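Side-chain contacts in delta-1-pyrroline-5-carboxylate dehydrogenase, mitochondrial (Mus musculus, PDB 4E3X), which catalyses the NAD+-dependent oxidation of glutamic gamma-semialdehyde to L-glutamate, the second step of mitochondrial proline degradation: residues R296-N301 and T307-A312; F203-S208 and P267-T272; A100-A105 and V262-P267; I106-A111 and I258-P263. All blocks are in the same frame, centred on the assembly; numbering follows the deposited sequence. Where two conformers were deposited one is given.

Contact 1 of 4, residues R296-N301 and T307-A312; sequences RQVAQN and TFPRLA. With PRO (proline), chain I.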
loop_
_atom_site.group_PDB
_atom_site.type_symbol
_atom_site.label_atom_id
_atom_site.label_comp_id
_atom_site.label_asym_id
_atom_site.label_seq_id
_atom_site.Cartn_x
_atom_site.Cartn_y
_atom_site.Cartn_z
ATOM N N ARG B 296 5.901 -3.006 -15.514
ATOM C CA ARG B 296 6.876 -2.360 -16.385
ATOM C C ARG B 296 6.227 -1.364 -17.358
ATOM O O ARG B 296 6.812 -0.337 -17.693
ATOM C CB ARG B 296 7.719 -3.414 -17.120
ATOM C CG ARG B 296 8.731 -4.138 -16.203
ATOM C CD ARG B 296 9.515 -5.234 -16.933
ATOM N NE ARG B 296 10.814 -5.517 -16.309
ATOM C CZ ARG B 296 11.212 -6.708 -15.858
ATOM N NH1 ARG B 296 10.421 -7.766 -15.936
ATOM N NH2 ARG B 296 12.419 -6.840 -15.318
ATOM N N GLN B 297 5.016 -1.670 -17.814
ATOM C CA GLN B 297 4.303 -0.719 -18.665
ATOM C C GLN B 297 3.972 0.567 -17.915
ATOM O O GLN B 297 4.091 1.667 -18.453
ATOM C CB GLN B 297 3.029 -1.332 -19.229
ATOM C CG GLN B 297 3.316 -2.367 -20.299
ATOM C CD GLN B 297 2.067 -2.846 -21.008
ATOM O OE1 GLN B 297 1.154 -3.372 -20.377
ATOM N NE2 GLN B 297 2.024 -2.669 -22.327
ATOM N N VAL B 298 3.568 0.435 -16.658
ATOM C CA VAL B 298 3.311 1.615 -15.848
ATOM C C VAL B 298 4.599 2.421 -15.642
ATOM O O VAL B 298 4.610 3.642 -15.779
ATOM C CB VAL B 298 2.680 1.229 -14.505
ATOM C CG1 VAL B 298 2.704 2.408 -13.545
ATOM C CG2 VAL B 298 1.254 0.740 -14.728
ATOM N N ALA B 299 5.701 1.737 -15.357
ATOM C CA ALA B 299 6.969 2.433 -15.182
ATOM C C ALA B 299 7.391 3.164 -16.461
ATOM O O ALA B 299 7.849 4.306 -16.406
ATOM C CB ALA B 299 8.036 1.476 -14.746
ATOM N N GLN B 300 7.229 2.510 -17.609
ATOM C CA GLN B 300 7.576 3.109 -18.894
ATOM C C GLN B 300 6.800 4.396 -19.112
ATOM O O GLN B 300 7.344 5.381 -19.612
ATOM C CB GLN B 300 7.286 2.120 -20.030
ATOM C CG GLN B 300 7.526 2.661 -21.440
ATOM C CD GLN B 300 7.049 1.705 -22.529
ATOM O OE1 GLN B 300 6.109 0.931 -22.332
ATOM N NE2 GLN B 300 7.699 1.758 -23.687
ATOM N N ASN B 301 5.525 4.378 -18.740
ATOM C CA ASN B 301 4.643 5.515 -18.978
ATOM C C ASN B 301 4.493 6.452 -17.785
ATOM O O ASN B 301 3.578 7.272 -17.747
ATOM C CB ASN B 301 3.276 5.036 -19.458
ATOM C CG ASN B 301 3.305 4.559 -20.891
ATOM O OD1 ASN B 301 4.295 4.751 -21.607
ATOM N ND2 ASN B 301 2.215 3.942 -21.329
ATOM N N THR B 307 -1.202 10.760 -11.346
ATOM C CA THR B 307 -0.617 10.385 -10.064
ATOM C C THR B 307 0.137 9.069 -10.215
ATOM O O THR B 307 0.297 8.565 -11.328
ATOM C CB THR B 307 -1.665 10.317 -8.926
ATOM O OG1 THR B 307 -0.996 10.224 -7.660
ATOM C CG2 THR B 307 -2.613 9.135 -9.103
ATOM N N PHE B 308 0.615 8.523 -9.106
ATOM C CA PHE B 308 1.376 7.281 -9.134
ATOM C C PHE B 308 0.420 6.104 -9.015
ATOM O O PHE B 308 -0.215 5.931 -7.976
ATOM C CB PHE B 308 2.386 7.278 -7.985
ATOM C CG PHE B 308 3.459 8.321 -8.138
ATOM C CD1 PHE B 308 3.328 9.570 -7.550
ATOM C CD2 PHE B 308 4.574 8.071 -8.918
ATOM C CE1 PHE B 308 4.309 10.539 -7.719
ATOM C CE2 PHE B 308 5.558 9.030 -9.088
ATOM C CZ PHE B 308 5.425 10.265 -8.494
ATOM N N PRO B 309 0.314 5.282 -10.081
ATOM C CA PRO B 309 -0.659 4.184 -9.995
ATOM C C PRO B 309 -0.294 3.145 -8.935
ATOM O O PRO B 309 0.884 2.908 -8.659
ATOM C CB PRO B 309 -0.632 3.571 -11.405
ATOM C CG PRO B 309 -0.148 4.712 -12.297
ATOM C CD PRO B 309 0.887 5.406 -11.439
ATOM N N ARG B 310 -1.321 2.532 -8.361
ATOM C CA ARG B 310 -1.169 1.491 -7.355
ATOM C C ARG B 310 -1.419 0.130 -7.961
ATOM O O ARG B 310 -2.521 -0.144 -8.443
ATOM C CB ARG B 310 -2.161 1.705 -6.221
ATOM C CG ARG B 310 -1.911 2.976 -5.463
ATOM C CD ARG B 310 -2.900 3.151 -4.340
ATOM N NE ARG B 310 -2.640 4.387 -3.603
ATOM C CZ ARG B 310 -3.226 4.707 -2.457
ATOM N NH1 ARG B 310 -4.115 3.885 -1.908
ATOM N NH2 ARG B 310 -2.930 5.856 -1.862
ATOM N N LEU B 311 -0.400 -0.720 -7.931
ATOM C CA LEU B 311 -0.530 -2.064 -8.461
ATOM C C LEU B 311 -0.722 -3.081 -7.352
ATOM O O LEU B 311 0.060 -3.125 -6.409
ATOM C CB LEU B 311 0.682 -2.412 -9.309
ATOM C CG LEU B 311 0.459 -2.065 -10.778
ATOM C CD1 LEU B 311 0.327 -0.565 -10.984
ATOM C CD2 LEU B 311 1.578 -2.629 -11.606
ATOM N N ALA B 312 -1.779 -3.876 -7.464
ATOM C CA ALA B 312 -2.036 -4.968 -6.539
ATOM C C ALA B 312 -2.060 -6.244 -7.358
ATOM O O ALA B 312 -2.727 -6.304 -8.396
ATOM C CB ALA B 312 -3.360 -4.767 -5.815
HETATM N N PRO I . 3.519 11.310 -13.323
HETATM C CA PRO I . 3.708 12.709 -12.943
HETATM C C PRO I . 5.074 13.181 -13.398
HETATM O O PRO I . 5.851 12.380 -13.913
HETATM C CB PRO I . 3.646 12.663 -11.413
HETATM C CG PRO I . 2.945 11.404 -11.082
HETATM C CD PRO I . 3.396 10.448 -12.135
HETATM O OXT PRO I . 5.422 14.353 -13.259
#
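The chi1 of V298 (167°) sets CG1 opposite the backbone N and CG2 opposite the carbonyl carbon, which forks the two methyls toward P309 and L311. CG1 goes to the proline ring. It lies 3.9 Å from P309 CG and a little farther from CB and CD, so the methyl rests against the CB-CG-CD part of the ring and not on a single atom. CG2 takes the other branch and meets L311 CD1 at 4.1 Å. In both pairs the side chains run past each other in opposite senses, and the contact is purely apolar. The elements joined are helix 288-300 and strand 310-314, the last two parts of a beta-alpha-beta unit that starts with strand 279-285. The unit belongs to the Rossmann-type NAD+-binding domain of aldehyde dehydrogenases, and 310-314 is an outermost strand of its parallel sheet. V298 also packs on L279 and I282 of the first strand. At the other end of 307-312 a bound proline sits on F308. The ligand's CG stands over one face of the phenyl ring, displaced toward the rim, at 3.7 Å from F308 CE1. T307 O is near the same ligand, 3.7 Å from its CD. L302 O of the same chain and K292 NZ of the second subunit hold the ligand by hydrogen bonds. The F308 ring also meets F291 of the second subunit edge-to-face. With an alanine at F308, the bound proline would probably lose the flat surface under its ring, and F291 of the second subunit its aromatic partner.

Contact 2 of 4, residues F203-S208 and P267-T272; sequences FVAAIS and PTFGDT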
loop_
_atom_site.group_PDB
_atom_site.type_symbol
_atom_site.label_atom_id
_atom_site.label_comp_id
_atom_site.label_asym_id
_atom_site.label_seq_id
_atom_site.Cartn_x
_atom_site.Cartn_y
_atom_site.Cartn_z
ATOM N N PHE B 203 -9.119 6.030 -12.836
ATOM C CA PHE B 203 -9.878 4.777 -12.880
ATOM C C PHE B 203 -8.971 3.619 -12.498
ATOM O O PHE B 203 -7.742 3.719 -12.596
ATOM C CB PHE B 203 -10.483 4.530 -14.270
ATOM C CG PHE B 203 -9.468 4.145 -15.313
ATOM C CD1 PHE B 203 -8.724 5.120 -15.961
ATOM C CD2 PHE B 203 -9.236 2.809 -15.631
ATOM C CE1 PHE B 203 -7.770 4.776 -16.916
ATOM C CE2 PHE B 203 -8.288 2.459 -16.584
ATOM C CZ PHE B 203 -7.551 3.442 -17.224
ATOM N N VAL B 204 -9.594 2.522 -12.077
ATOM C CA VAL B 204 -8.892 1.300 -11.719
ATOM C C VAL B 204 -9.192 0.229 -12.762
ATOM O O VAL B 204 -10.337 0.079 -13.197
ATOM C CB VAL B 204 -9.363 0.817 -10.320
ATOM C CG1 VAL B 204 -8.798 -0.563 -9.984
ATOM C CG2 VAL B 204 -9.010 1.854 -9.255
ATOM N N ALA B 205 -8.159 -0.498 -13.182
ATOM C CA ALA B 205 -8.335 -1.637 -14.073
ATOM C C ALA B 205 -8.336 -2.924 -13.254
ATOM O O ALA B 205 -7.391 -3.184 -12.510
ATOM C CB ALA B 205 -7.215 -1.664 -15.098
ATOM N N ALA B 206 -9.395 -3.717 -13.379
ATOM C CA ALA B 206 -9.504 -4.993 -12.658
ATOM C C ALA B 206 -9.380 -6.140 -13.649
ATOM O O ALA B 206 -10.091 -6.182 -14.654
ATOM C CB ALA B 206 -10.825 -5.087 -11.905
ATOM N N ILE B 207 -8.457 -7.055 -13.370
ATOM C CA ILE B 207 -8.154 -8.163 -14.266
ATOM C C ILE B 207 -8.245 -9.462 -13.478
ATOM O O ILE B 207 -7.411 -9.721 -12.611
ATOM C CB ILE B 207 -6.738 -7.992 -14.853
ATOM C CG1 ILE B 207 -6.645 -6.701 -15.685
ATOM C CG2 ILE B 207 -6.333 -9.223 -15.661
ATOM C CD1 ILE B 207 -5.235 -6.273 -16.022
ATOM N N SER B 208 -9.266 -10.261 -13.771
ATOM C CA SER B 208 -9.601 -11.412 -12.927
ATOM C C SER B 208 -9.338 -12.765 -13.603
ATOM O O SER B 208 -9.321 -12.859 -14.830
ATOM C CB SER B 208 -11.051 -11.305 -12.450
ATOM O OG SER B 208 -11.950 -11.174 -13.533
ATOM N N PRO B 267 -3.192 -8.563 -23.620
ATOM C CA PRO B 267 -2.185 -7.543 -23.931
ATOM C C PRO B 267 -2.813 -6.227 -24.397
ATOM O O PRO B 267 -2.362 -5.161 -23.993
ATOM C CB PRO B 267 -1.375 -8.206 -25.047
ATOM C CG PRO B 267 -1.433 -9.672 -24.689
ATOM C CD PRO B 267 -2.862 -9.867 -24.230
ATOM N N THR B 268 -3.863 -6.305 -25.206
ATOM C CA THR B 268 -4.543 -5.112 -25.685
ATOM C C THR B 268 -5.122 -4.289 -24.525
ATOM O O THR B 268 -4.991 -3.058 -24.484
ATOM C CB THR B 268 -5.665 -5.483 -26.663
ATOM O OG1 THR B 268 -5.120 -6.246 -27.744
ATOM C CG2 THR B 268 -6.329 -4.235 -27.231
ATOM N N PHE B 269 -5.765 -4.971 -23.586
ATOM C CA PHE B 269 -6.338 -4.319 -22.418
ATOM C C PHE B 269 -5.239 -3.632 -21.608
ATOM O O PHE B 269 -5.365 -2.459 -21.244
ATOM C CB PHE B 269 -7.081 -5.349 -21.561
ATOM C CG PHE B 269 -7.772 -4.753 -20.369
ATOM C CD1 PHE B 269 -9.011 -4.150 -20.504
ATOM C CD2 PHE B 269 -7.178 -4.784 -19.119
ATOM C CE1 PHE B 269 -9.642 -3.582 -19.410
ATOM C CE2 PHE B 269 -7.809 -4.232 -18.035
ATOM C CZ PHE B 269 -9.037 -3.629 -18.177
ATOM N N GLY B 270 -4.156 -4.355 -21.341
ATOM C CA GLY B 270 -3.054 -3.797 -20.578
ATOM C C GLY B 270 -2.434 -2.592 -21.264
ATOM O O GLY B 270 -2.160 -1.581 -20.619
ATOM N N ASP B 271 -2.231 -2.690 -22.578
ATOM C CA ASP B 271 -1.667 -1.588 -23.361
ATOM C C ASP B 271 -2.544 -0.349 -23.231
ATOM O O ASP B 271 -2.051 0.772 -23.055
ATOM C CB ASP B 271 -1.577 -1.930 -24.856
ATOM C CG ASP B 271 -0.565 -3.018 -25.173
ATOM O OD1 ASP B 271 0.194 -3.456 -24.282
ATOM O OD2 ASP B 271 -0.528 -3.419 -26.356
ATOM N N THR B 272 -3.851 -0.548 -23.360
ATOM C CA THR B 272 -4.777 0.578 -23.346
ATOM C C THR B 272 -4.830 1.250 -21.973
ATOM O O THR B 272 -4.685 2.475 -21.862
ATOM C CB THR B 272 -6.189 0.157 -23.766
ATOM O OG1 THR B 272 -6.136 -0.507 -25.032
ATOM C CG2 THR B 272 -7.093 1.384 -23.867
#
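F269 lays its ring obliquely against A205 and I207, two residues of strand 203-207 whose side chains face the same layer. The strand is the middle one of the parallel sheet in the Rossmann-type NAD+-binding domain. Helix 266-274, which carries F269, belongs to the crossover from edge strand 259-261 to strand 279-285. Helix and strand run nearly antiparallel, at 164°, with their axes 10.4 Å apart. The ring reaches the sheet because its CG is anti to the backbone N (chi1 -177°). One ring atom does most of the touching. F269 CE2 lies 3.6 Å from I207 CG1 and 3.9 Å from A205 CB. I207 CD1 lies 3.9 Å from both F269 CE2 and F269 CD2. The isoleucine and phenylalanine side chains run past one another in opposite senses, while A205 offers only its CB to the ring. The ring also touches L231 and K233 of the next strand, and K233 is assigned to the NAD+ site. S208, at the end of the strand segment, is assigned to it too, and its OG is hydrogen-bonded to W232 NE1. A leucine in place of F269 would lack the flat ring and would probably leave I207 and A205 poorly covered, with a gap between helix and sheet. Within the helix, T272 turns its hydroxyl back on the preceding turn. T272 OG1 donates to T268 O at 2.8 Å, with a C=O...O angle of 147°, while T272 N reaches the same oxygen from the opposite face of the carbonyl plane.

Contact 3 of 4, residues A100-A105 and V262-P267; sequences ALLNRA and VPADGP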
loop_
_atom_site.group_PDB
_atom_site.type_symbol
_atom_site.label_atom_id
_atom_site.label_comp_id
_atom_site.label_asym_id
_atom_site.label_seq_id
_atom_site.Cartn_x
_atom_site.Cartn_y
_atom_site.Cartn_z
ATOM N N ALA B 100 -10.666 1.449 -29.070
ATOM C CA ALA B 100 -11.629 2.547 -29.064
ATOM C C ALA B 100 -12.680 2.378 -27.965
ATOM O O ALA B 100 -13.004 3.336 -27.250
ATOM C CB ALA B 100 -12.304 2.662 -30.418
ATOM N N LEU B 101 -13.223 1.172 -27.832
ATOM C CA LEU B 101 -14.269 0.943 -26.845
ATOM C C LEU B 101 -13.709 1.057 -25.432
ATOM O O LEU B 101 -14.361 1.598 -24.544
ATOM C CB LEU B 101 -14.959 -0.410 -27.057
ATOM C CG LEU B 101 -16.087 -0.727 -26.074
ATOM C CD1 LEU B 101 -17.158 0.359 -26.133
ATOM C CD2 LEU B 101 -16.672 -2.080 -26.401
ATOM N N LEU B 102 -12.501 0.548 -25.226
ATOM C CA LEU B 102 -11.873 0.664 -23.922
ATOM C C LEU B 102 -11.669 2.130 -23.548
ATOM O O LEU B 102 -11.927 2.532 -22.418
ATOM C CB LEU B 102 -10.552 -0.099 -23.898
ATOM C CG LEU B 102 -10.664 -1.625 -23.960
ATOM C CD1 LEU B 102 -9.284 -2.234 -24.086
ATOM C CD2 LEU B 102 -11.403 -2.200 -22.744
ATOM N N ASN B 103 -11.211 2.932 -24.501
ATOM C CA ASN B 103 -11.027 4.344 -24.217
ATOM C C ASN B 103 -12.351 5.075 -23.977
ATOM O O ASN B 103 -12.430 5.964 -23.130
ATOM C CB ASN B 103 -10.176 5.009 -25.303
ATOM C CG ASN B 103 -8.681 4.729 -25.117
ATOM O OD1 ASN B 103 -7.997 4.253 -26.025
ATOM N ND2 ASN B 103 -8.183 5.003 -23.923
ATOM N N ARG B 104 -13.392 4.690 -24.710
ATOM C CA ARG B 104 -14.724 5.224 -24.470
ATOM C C ARG B 104 -15.193 4.876 -23.062
ATOM O O ARG B 104 -15.803 5.702 -22.371
ATOM C CB ARG B 104 -15.710 4.649 -25.475
ATOM C CG ARG B 104 -17.091 5.204 -25.295
ATOM C CD ARG B 104 -17.740 5.422 -26.633
ATOM N NE ARG B 104 -18.322 4.191 -27.149
ATOM C CZ ARG B 104 -19.477 3.696 -26.726
ATOM N NH1 ARG B 104 -20.138 4.311 -25.759
ATOM N NH2 ARG B 104 -19.965 2.587 -27.259
ATOM N N ALA B 105 -14.909 3.647 -22.640
ATOM C CA ALA B 105 -15.288 3.192 -21.308
ATOM C C ALA B 105 -14.570 3.984 -20.224
ATOM O O ALA B 105 -15.176 4.345 -19.214
ATOM C CB ALA B 105 -15.001 1.708 -21.154
ATOM N N VAL B 262 -15.856 -5.143 -19.588
ATOM C CA VAL B 262 -15.084 -5.071 -20.817
ATOM C C VAL B 262 -14.101 -6.229 -21.004
ATOM O O VAL B 262 -12.885 -6.059 -20.887
ATOM C CB VAL B 262 -14.378 -3.701 -20.974
ATOM C CG1 VAL B 262 -15.401 -2.636 -21.328
ATOM C CG2 VAL B 262 -13.624 -3.314 -19.708
ATOM N N PRO B 263 -14.632 -7.410 -21.344
ATOM C CA PRO B 263 -13.765 -8.479 -21.854
ATOM C C PRO B 263 -12.877 -7.948 -22.971
ATOM O O PRO B 263 -13.305 -7.083 -23.734
ATOM C CB PRO B 263 -14.761 -9.490 -22.437
ATOM C CG PRO B 263 -16.063 -9.207 -21.731
ATOM C CD PRO B 263 -16.065 -7.741 -21.459
ATOM N N ALA B 264 -11.655 -8.464 -23.074
ATOM C CA ALA B 264 -10.703 -7.935 -24.039
ATOM C C ALA B 264 -9.525 -8.888 -24.151
ATOM O O ALA B 264 -9.267 -9.690 -23.247
ATOM C CB ALA B 264 -10.217 -6.550 -23.605
ATOM N N ASP B 265 -8.803 -8.785 -25.256
ATOM C CA ASP B 265 -7.509 -9.435 -25.362
ATOM C C ASP B 265 -6.615 -8.904 -24.233
ATOM O O ASP B 265 -6.581 -7.699 -23.975
ATOM C CB ASP B 265 -6.910 -9.129 -26.730
ATOM C CG ASP B 265 -5.480 -9.584 -26.851
ATOM O OD1 ASP B 265 -5.257 -10.802 -26.971
ATOM O OD2 ASP B 265 -4.579 -8.716 -26.854
ATOM N N GLY B 266 -5.906 -9.794 -23.545
ATOM C CA GLY B 266 -5.122 -9.393 -22.386
ATOM C C GLY B 266 -4.098 -8.307 -22.667
ATOM O O GLY B 266 -4.109 -7.254 -22.024
ATOM N N PRO B 267 -3.192 -8.563 -23.620
ATOM C CA PRO B 267 -2.185 -7.543 -23.931
ATOM C C PRO B 267 -2.813 -6.227 -24.397
ATOM O O PRO B 267 -2.362 -5.161 -23.993
ATOM C CB PRO B 267 -1.375 -8.206 -25.047
ATOM C CG PRO B 267 -1.433 -9.672 -24.689
ATOM C CD PRO B 267 -2.862 -9.867 -24.230
#
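The connection from edge strand 259-261 to helix 266-274 of the NAD+-binding domain packs against the first half of helix 99-118, with L102 and V262 at the centre. L102 holds CG anti to its carbonyl carbon (chi1 -69°). The CB of L102 does not point straight at the connection, yet this torsion swings the branched end over to it. CD2 does the work there. It lies 3.8 Å from V262 CB and 3.9 Å from V262 CG2, and the two side chains cross at a slant. V262 keeps CG2 in the crowded position between its own N and carbonyl carbon. The other valine methyl, CG1, turns to the next turn of the helix and comes 4.4 Å from A105 CB. The other leucine methyl, L102 CD1, is 4.4 Å from A264 CB. One leucine therefore touches the residues before and after P263. The connection leads into the helix through D265, its N-cap residue. The aspartate side chain caps a backbone N just beyond P267, and its OD2 also bonds T268 OG1. A264 packs on F269, and its side chain is about 4 Å from that of K233, a residue assigned to the NAD+ site. Strand 62-68 lies beside the same group. L101 and A105 touch its V68, while P263 touches its C66.

Contact 4 of 4, residues I106-A111 and I258-P263; sequences IDAALA and IIQFVP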
loop_
_atom_site.group_PDB
_atom_site.type_symbol
_atom_site.label_atom_id
_atom_site.label_comp_id
_atom_site.label_asym_id
_atom_site.label_seq_id
_atom_site.Cartn_x
_atom_site.Cartn_y
_atom_site.Cartn_z
ATOM N N ILE B 106 -13.278 4.246 -20.433
ATOM C CA ILE B 106 -12.515 5.087 -19.509
ATOM C C ILE B 106 -13.137 6.477 -19.400
ATOM O O ILE B 106 -13.381 6.973 -18.299
ATOM C CB ILE B 106 -11.033 5.211 -19.945
ATOM C CG1 ILE B 106 -10.307 3.871 -19.763
ATOM C CG2 ILE B 106 -10.329 6.330 -19.173
ATOM C CD1 ILE B 106 -8.960 3.801 -20.466
ATOM N N ASP B 107 -13.385 7.105 -20.543
ATOM C CA ASP B 107 -13.917 8.467 -20.531
ATOM C C ASP B 107 -15.243 8.537 -19.776
ATOM O O ASP B 107 -15.457 9.450 -18.981
ATOM C CB ASP B 107 -14.104 9.000 -21.955
ATOM C CG ASP B 107 -12.798 9.124 -22.720
ATOM O OD1 ASP B 107 -11.716 8.987 -22.110
ATOM O OD2 ASP B 107 -12.862 9.364 -23.944
ATOM N N ALA B 108 -16.125 7.571 -20.025
ATOM C CA ALA B 108 -17.437 7.572 -19.388
ATOM C C ALA B 108 -17.339 7.281 -17.899
ATOM O O ALA B 108 -18.066 7.865 -17.098
ATOM C CB ALA B 108 -18.372 6.584 -20.070
ATOM N N ALA B 109 -16.433 6.381 -17.524
ATOM C CA ALA B 109 -16.204 6.100 -16.110
ATOM C C ALA B 109 -15.706 7.358 -15.391
ATOM O O ALA B 109 -16.190 7.709 -14.309
ATOM C CB ALA B 109 -15.205 4.957 -15.953
ATOM N N LEU B 110 -14.731 8.037 -15.991
ATOM C CA LEU B 110 -14.180 9.247 -15.377
ATOM C C LEU B 110 -15.246 10.322 -15.177
ATOM O O LEU B 110 -15.241 11.024 -14.168
ATOM C CB LEU B 110 -13.011 9.801 -16.198
ATOM C CG LEU B 110 -11.785 8.889 -16.215
ATOM C CD1 LEU B 110 -10.782 9.424 -17.210
ATOM C CD2 LEU B 110 -11.191 8.759 -14.814
ATOM N N ALA B 111 -16.166 10.435 -16.132
ATOM C CA ALA B 111 -17.234 11.427 -16.044
ATOM C C ALA B 111 -18.244 11.106 -14.942
ATOM O O ALA B 111 -18.969 11.991 -14.501
ATOM C CB ALA B 111 -17.939 11.570 -17.395
ATOM N N ILE B 258 -19.847 2.952 -13.339
ATOM C CA ILE B 258 -19.001 2.691 -12.179
ATOM C C ILE B 258 -18.134 1.437 -12.383
ATOM O O ILE B 258 -16.936 1.440 -12.074
ATOM C CB ILE B 258 -19.821 2.599 -10.884
ATOM C CG1 ILE B 258 -20.698 3.857 -10.721
ATOM C CG2 ILE B 258 -18.909 2.373 -9.667
ATOM C CD1 ILE B 258 -19.960 5.204 -10.919
ATOM N N ILE B 259 -18.730 0.367 -12.909
ATOM C CA ILE B 259 -17.958 -0.778 -13.381
ATOM C C ILE B 259 -18.337 -1.003 -14.838
ATOM O O ILE B 259 -19.508 -1.241 -15.148
ATOM C CB ILE B 259 -18.194 -2.065 -12.563
ATOM C CG1 ILE B 259 -17.745 -1.875 -11.104
ATOM C CG2 ILE B 259 -17.428 -3.225 -13.196
ATOM C CD1 ILE B 259 -18.065 -3.057 -10.210
ATOM N N GLN B 260 -17.354 -0.881 -15.730
ATOM C CA GLN B 260 -17.541 -1.169 -17.142
ATOM C C GLN B 260 -17.157 -2.624 -17.377
ATOM O O GLN B 260 -16.090 -3.070 -16.946
ATOM C CB GLN B 260 -16.678 -0.234 -17.997
ATOM C CG GLN B 260 -16.747 1.241 -17.587
ATOM C CD GLN B 260 -18.048 1.938 -17.965
ATOM O OE1 GLN B 260 -19.136 1.376 -17.834
ATOM N NE2 GLN B 260 -17.937 3.195 -18.405
ATOM N N PHE B 261 -18.052 -3.381 -18.011
ATOM C CA PHE B 261 -17.834 -4.806 -18.226
ATOM C C PHE B 261 -17.176 -4.963 -19.590
ATOM O O PHE B 261 -17.845 -4.880 -20.629
ATOM C CB PHE B 261 -19.171 -5.558 -18.153
ATOM C CG PHE B 261 -19.022 -7.053 -18.105
ATOM C CD1 PHE B 261 -18.759 -7.691 -16.904
ATOM C CD2 PHE B 261 -19.167 -7.820 -19.260
ATOM C CE1 PHE B 261 -18.617 -9.073 -16.855
ATOM C CE2 PHE B 261 -19.029 -9.195 -19.226
ATOM C CZ PHE B 261 -18.757 -9.823 -18.022
ATOM N N VAL B 262 -15.856 -5.143 -19.588
ATOM C CA VAL B 262 -15.084 -5.071 -20.817
ATOM C C VAL B 262 -14.101 -6.229 -21.004
ATOM O O VAL B 262 -12.885 -6.059 -20.887
ATOM C CB VAL B 262 -14.378 -3.701 -20.974
ATOM C CG1 VAL B 262 -15.401 -2.636 -21.328
ATOM C CG2 VAL B 262 -13.624 -3.314 -19.708
ATOM N N PRO B 263 -14.632 -7.410 -21.344
ATOM C CA PRO B 263 -13.765 -8.479 -21.854
ATOM C C PRO B 263 -12.877 -7.948 -22.971
ATOM O O PRO B 263 -13.305 -7.083 -23.734
ATOM C CB PRO B 263 -14.761 -9.490 -22.437
ATOM C CG PRO B 263 -16.063 -9.207 -21.731
ATOM C CD PRO B 263 -16.065 -7.741 -21.459
#
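Q260 reaches A108 and A109 with the amide end of a folded side chain. Its CG is anti to the carbonyl carbon (chi1 -46°). The chain then bends sharply at chi2 (-74°) instead of running out straight. This double turn lays NE2 against the side of helix 99-118. NE2 is 3.8 Å from A108 CB and 4.1 Å from A109 CB. It is also 3.6 Å from A109 N, but that is mere proximity between two nitrogens. The small alanine methyls probably let the amide lie close to the helix backbone. The polar atoms of the buried amide are satisfied beyond the two segments. NE2 donates to A105 O on the preceding helical turn and to N257 OD1. OE1 accepts from G69 N. Both ends of the amide are thus gripped, which fixes its rotation. The backbone of Q260 pairs with V230 and W232 of strand 230-233, its neighbour in the parallel sheet. Q260 therefore ties edge strand 259-261 to helix 99-118 through NE2 and to G69, just after strand 62-68, through OE1.

All four contacts are buried, and none is a surface contact. Contacts 1, 2 and 4 reach the same parallel sheet at different places: contact 2 at its central strand, contacts 1 and 4 at its two outermost strands. Contacts 3 and 4 share helix 99-118 together with V262 and P263. Contacts 2 and 3 share helix 266-274, where F269 packs on both L102 and A264. Contacts 1 and 2 are joined by a hydrogen bond from Q297 NE2 to D271 OD1. The chemistry differs with place. Contacts 1, 2 and 3 are apolar, whereas contact 4 uses an amide tied to A105 O of contact 3. The second subunit reaches contact 1 alone.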